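Local coordinates for protein precorrin-6A reductase (Rhodobacter capsulatus, PDB 4X7G) that reduces precorrin-6A with NADPH as hydride donor, a step of cobalamin biosynthesis, and is caught here holding its reduced precorrin product beside the dinucleotide, at residues H149-L154 with D166-I171. Numbering follows the deposited sequence.
Sequences HYLLRL and DARAVI. With 3Y8 (3-[(1R,2S,3S,7S,11S,16S,17R,18R,19R)-2,7,12,18-tetrakis(2-hydroxy-2-oxoethyl)-3,13-bis(3-hydroxy-3-oxopropyl)-1,2,5,7,11,17-hexamethyl-17-(3-oxidanyl-3-oxidanylidene-prop-1-enyl)-3,6,8,10,15,16,18,19,21,24-decahydrocorrin-8-yl]propanoic acid), chain C.
Y150, L152 and L154 pair with A167, A169 and I171 in parallel register; the strand axes approach to 4.5 Å with their directions 26° apart, and five backbone hydrogen bonds run from Y150 N to D166 O at one end to L154 N to V170 O at the other. Beside the first of these, H149 ND1 donates to D166 OD1 at 2.7 Å; the bond is nearly straight (169°) and lies in the imidazole plane, but meets the oxygen from above the carboxylate. NE2 of the same ring bonds E188, so both nitrogens are used and the ring's rotation is fixed. On the sheet face that carries Y150, L152 CB and A169 CB touch at 4.0 Å, and L154 CD1 reaches A169 CB. Across the sheet, L151 CD1 sits over one face of the R168 guanidinium, 4.0 Å from NH2, while R168 NE is salt-bridged to E188. V170 CG2 packs 3.6 Å from R153 CB, and its contacts continue along CG and CD. With CG anti to the backbone N (chi1 178°) and a bend at chi3, R153 carries its guanidinium beyond the strand pair, where NE donates to 3Y8 O34 at 3.0 Å and NH1 adds weak bonds to O33 and O34. D181 takes NH2 in a salt bridge; an alanine in place of R153 would probably leave both D181 and this ligand carboxylate without the guanidinium that pairs with them. Here the outermost strand 167-171 completes a parallel Rossmann-type sheet, whose strand 149-154 delivers R153 to the precorrin product pocket.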
loop_
_atom_site.group_PDB
_atom_site.type_symbol
_atom_site.label_atom_id
_atom_site.label_comp_id
_atom_site.label_asym_id
_atom_site.label_seq_id
_atom_site.Cartn_x
_atom_site.Cartn_y
_atom_site.Cartn_z
ATOM N N HIS A 149 4.380 22.615 10.780
ATOM C CA HIS A 149 3.470 22.696 9.616
ATOM C C HIS A 149 3.486 21.337 8.892
ATOM O O HIS A 149 4.604 20.861 8.613
ATOM C CB HIS A 149 3.919 23.786 8.652
ATOM C CG HIS A 149 3.225 23.696 7.333
ATOM N ND1 HIS A 149 1.884 23.923 7.191
ATOM C CD2 HIS A 149 3.667 23.330 6.117
ATOM C CE1 HIS A 149 1.524 23.650 5.973
ATOM N NE2 HIS A 149 2.576 23.324 5.287
ATOM N N TYR A 150 2.360 20.800 8.617
ATOM C CA TYR A 150 2.218 19.543 7.962
ATOM C C TYR A 150 1.613 19.712 6.576
ATOM O O TYR A 150 0.614 20.457 6.402
ATOM C CB TYR A 150 1.398 18.568 8.756
ATOM C CG TYR A 150 2.028 18.104 10.051
ATOM C CD1 TYR A 150 3.108 17.267 9.998
ATOM C CD2 TYR A 150 1.598 18.547 11.302
ATOM C CE1 TYR A 150 3.718 16.819 11.191
ATOM C CE2 TYR A 150 2.190 18.140 12.466
ATOM C CZ TYR A 150 3.221 17.243 12.382
ATOM O OH TYR A 150 3.840 16.735 13.537
ATOM N N LEU A 151 2.166 19.017 5.617
ATOM C CA LEU A 151 1.556 18.800 4.302
ATOM C C LEU A 151 0.946 17.440 4.276
ATOM O O LEU A 151 1.687 16.444 4.609
ATOM C CB LEU A 151 2.584 18.974 3.215
ATOM C CG LEU A 151 2.125 18.652 1.756
ATOM C CD1 LEU A 151 1.069 19.669 1.305
ATOM C CD2 LEU A 151 3.259 18.626 0.807
ATOM N N LEU A 152 -0.268 17.291 3.932
ATOM C CA LEU A 152 -0.991 16.034 3.852
ATOM C C LEU A 152 -1.339 15.749 2.411
ATOM O O LEU A 152 -1.445 16.691 1.582
ATOM C CB LEU A 152 -2.313 16.087 4.656
ATOM C CG LEU A 152 -2.208 16.692 6.010
ATOM C CD1 LEU A 152 -3.517 16.784 6.710
ATOM C CD2 LEU A 152 -1.199 15.970 6.862
ATOM N N ARG A 153 -1.495 14.502 2.045
ATOM C CA ARG A 153 -1.928 14.108 0.692
ATOM C C ARG A 153 -3.012 13.023 0.904
ATOM O O ARG A 153 -2.696 11.960 1.405
ATOM C CB ARG A 153 -0.769 13.667 -0.175
ATOM C CG ARG A 153 -1.229 13.208 -1.542
ATOM C CD ARG A 153 -0.158 13.391 -2.612
ATOM N NE ARG A 153 1.016 12.590 -2.386
ATOM C CZ ARG A 153 2.133 12.639 -3.093
ATOM N NH1 ARG A 153 3.132 11.883 -2.816
ATOM N NH2 ARG A 153 2.237 13.560 -4.040
ATOM N N LEU A 154 -4.206 13.346 0.523
ATOM C CA LEU A 154 -5.400 12.584 0.822
ATOM C C LEU A 154 -6.120 12.226 -0.463
ATOM O O LEU A 154 -6.223 13.040 -1.365
ATOM C CB LEU A 154 -6.385 13.398 1.700
ATOM C CG LEU A 154 -5.766 13.860 3.015
ATOM C CD1 LEU A 154 -6.758 14.792 3.740
ATOM C CD2 LEU A 154 -5.237 12.778 3.900
ATOM N N ASP A 166 -1.798 23.078 12.183
ATOM C CA ASP A 166 -1.142 23.744 11.023
ATOM C C ASP A 166 -0.924 22.717 9.918
ATOM O O ASP A 166 0.073 21.974 9.960
ATOM C CB ASP A 166 0.118 24.411 11.436
ATOM C CG ASP A 166 0.869 25.133 10.305
ATOM O OD1 ASP A 166 0.440 25.062 9.168
ATOM O OD2 ASP A 166 1.922 25.734 10.626
ATOM N N ALA A 167 -1.890 22.632 9.026
ATOM C CA ALA A 167 -1.806 21.639 7.982
ATOM C C ALA A 167 -2.573 22.061 6.732
ATOM O O ALA A 167 -3.594 22.749 6.857
ATOM C CB ALA A 167 -2.338 20.341 8.494
ATOM N N ARG A 168 -2.034 21.671 5.595
ATOM C CA ARG A 168 -2.687 21.853 4.305
ATOM C C ARG A 168 -2.769 20.500 3.682
ATOM O O ARG A 168 -1.747 19.749 3.759
ATOM C CB ARG A 168 -1.767 22.750 3.420
ATOM C CG ARG A 168 -2.285 23.173 2.073
ATOM C CD ARG A 168 -1.363 24.002 1.376
ATOM N NE ARG A 168 -0.489 23.361 0.458
ATOM C CZ ARG A 168 -0.918 22.785 -0.676
ATOM N NH1 ARG A 168 -2.220 22.638 -0.954
ATOM N NH2 ARG A 168 0.017 22.303 -1.495
ATOM N N ALA A 169 -3.887 20.152 3.033
ATOM C CA ALA A 169 -3.954 18.895 2.270
ATOM C C ALA A 169 -3.975 19.092 0.778
ATOM O O ALA A 169 -4.834 19.904 0.285
ATOM C CB ALA A 169 -5.116 18.130 2.695
ATOM N N VAL A 170 -3.267 18.272 0.059
ATOM C CA VAL A 170 -3.498 18.106 -1.386
ATOM C C VAL A 170 -4.367 16.902 -1.571
ATOM O O VAL A 170 -4.205 15.901 -0.874
ATOM C CB VAL A 170 -2.202 17.983 -2.138
ATOM C CG1 VAL A 170 -1.343 19.217 -1.956
ATOM C CG2 VAL A 170 -1.397 16.838 -1.800
ATOM N N ILE A 171 -5.343 16.984 -2.450
ATOM C CA ILE A 171 -6.276 15.880 -2.710
ATOM C C ILE A 171 -5.822 15.206 -4.000
ATOM O O ILE A 171 -5.879 15.801 -5.085
ATOM C CB ILE A 171 -7.735 16.353 -2.809
ATOM C CG1 ILE A 171 -8.078 17.200 -1.614
ATOM C CG2 ILE A 171 -8.649 15.164 -2.992
ATOM C CD1 ILE A 171 -7.849 16.571 -0.250
HETATM C C48 3Y8 C . -8.316 2.261 -1.704
HETATM C C47 3Y8 C . -7.564 2.939 -4.741
HETATM C C43 3Y8 C . -2.968 2.077 -8.797
HETATM C C42 3Y8 C . -2.882 3.097 -7.584
HETATM C C41 3Y8 C . -2.367 2.241 -6.442
HETATM C C38 3Y8 C . 0.397 1.762 -3.710
HETATM C C37 3Y8 C . 0.433 2.801 -4.761
HETATM C C36 3Y8 C . -0.493 4.838 -5.894
HETATM C C35 3Y8 C . 0.927 5.347 -3.150
HETATM C C32 3Y8 C . 2.385 9.326 -0.791
HETATM C C31 3Y8 C . 1.980 7.926 -0.163
HETATM C C2 3Y8 C . -0.361 5.661 1.019
HETATM C C1 3Y8 C . -1.846 5.471 0.549
HETATM C C4 3Y8 C . -0.534 5.300 -1.342
HETATM C C5 3Y8 C . -0.278 5.001 -2.626
HETATM C C7 3Y8 C . -0.826 3.760 -4.814
HETATM C C8 3Y8 C . -2.097 3.081 -5.198
HETATM C C6 3Y8 C . -1.148 4.310 -3.546
HETATM C C3 3Y8 C . 0.351 5.991 -0.305
HETATM C C11 3Y8 C . -5.433 3.893 -3.560
HETATM C C12 3Y8 C . -6.740 3.277 -3.490
HETATM C C13 3Y8 C . -7.108 3.036 -2.239
HETATM C C14 3Y8 C . -6.067 3.557 -1.372
HETATM C C15 3Y8 C . -6.103 3.505 0.004
HETATM C C16 3Y8 C . -4.982 4.043 0.782
HETATM C C17 3Y8 C . -5.033 4.332 2.257
HETATM C C18 3Y8 C . -3.612 4.931 2.502
HETATM C C19 3Y8 C . -2.718 4.444 1.279
HETATM C C20 3Y8 C . -2.563 6.820 0.425
HETATM C C21 3Y8 C . -8.404 4.192 -5.238
HETATM C C24 3Y8 C . -5.436 5.212 -4.338
HETATM C C25 3Y8 C . -0.181 6.786 2.054
HETATM C C26 3Y8 C . 0.223 4.327 1.507
HETATM O O59 3Y8 C . -6.517 9.086 1.547
HETATM C C57 3Y8 C . -6.915 7.857 1.728
HETATM O O58 3Y8 C . -8.073 7.467 2.032
HETATM C C56 3Y8 C . -5.807 6.839 1.725
HETATM C C55 3Y8 C . -6.094 5.508 2.492
HETATM C C54 3Y8 C . -5.322 3.102 3.086
HETATM C C60 3Y8 C . -2.897 4.546 3.796
HETATM C C61 3Y8 C . -3.440 5.080 5.040
HETATM O O62 3Y8 C . -3.001 4.522 6.115
HETATM O O63 3Y8 C . -4.248 6.050 5.055
HETATM N N24 3Y8 C . -3.728 4.015 0.298
HETATM N N23 3Y8 C . -5.096 4.078 -2.173
HETATM C C49 3Y8 C . -7.908 0.808 -1.421
HETATM C C50 3Y8 C . -8.989 -0.116 -0.969
HETATM O O51 3Y8 C . -10.145 0.314 -0.749
HETATM O O52 3Y8 C . -8.640 -1.353 -0.945
HETATM O O23 3Y8 C . -8.350 4.412 -6.466
HETATM O O22 3Y8 C . -9.011 4.826 -4.409
HETATM C C10 3Y8 C . -4.431 2.855 -4.161
HETATM C C9 3Y8 C . -3.029 3.348 -4.267
HETATM N N22 3Y8 C . -2.458 4.148 -3.267
HETATM O O44 3Y8 C . -1.899 1.887 -9.393
HETATM O O45 3Y8 C . -4.037 1.764 -9.124
HETATM O O39 3Y8 C . 0.967 0.673 -4.037
HETATM O O40 3Y8 C . -0.014 2.040 -2.586
HETATM N N21 3Y8 C . -1.691 5.040 -0.834
HETATM C C27 3Y8 C . 1.744 4.402 1.827
HETATM O O28 3Y8 C . 2.040 4.775 2.969
HETATM O O29 3Y8 C . 2.570 4.106 0.968
HETATM C C30 3Y8 C . 0.682 7.454 -0.743
HETATM O O34 3Y8 C . 1.553 10.271 -0.523
HETATM O O33 3Y8 C . 3.512 9.242 -1.278
#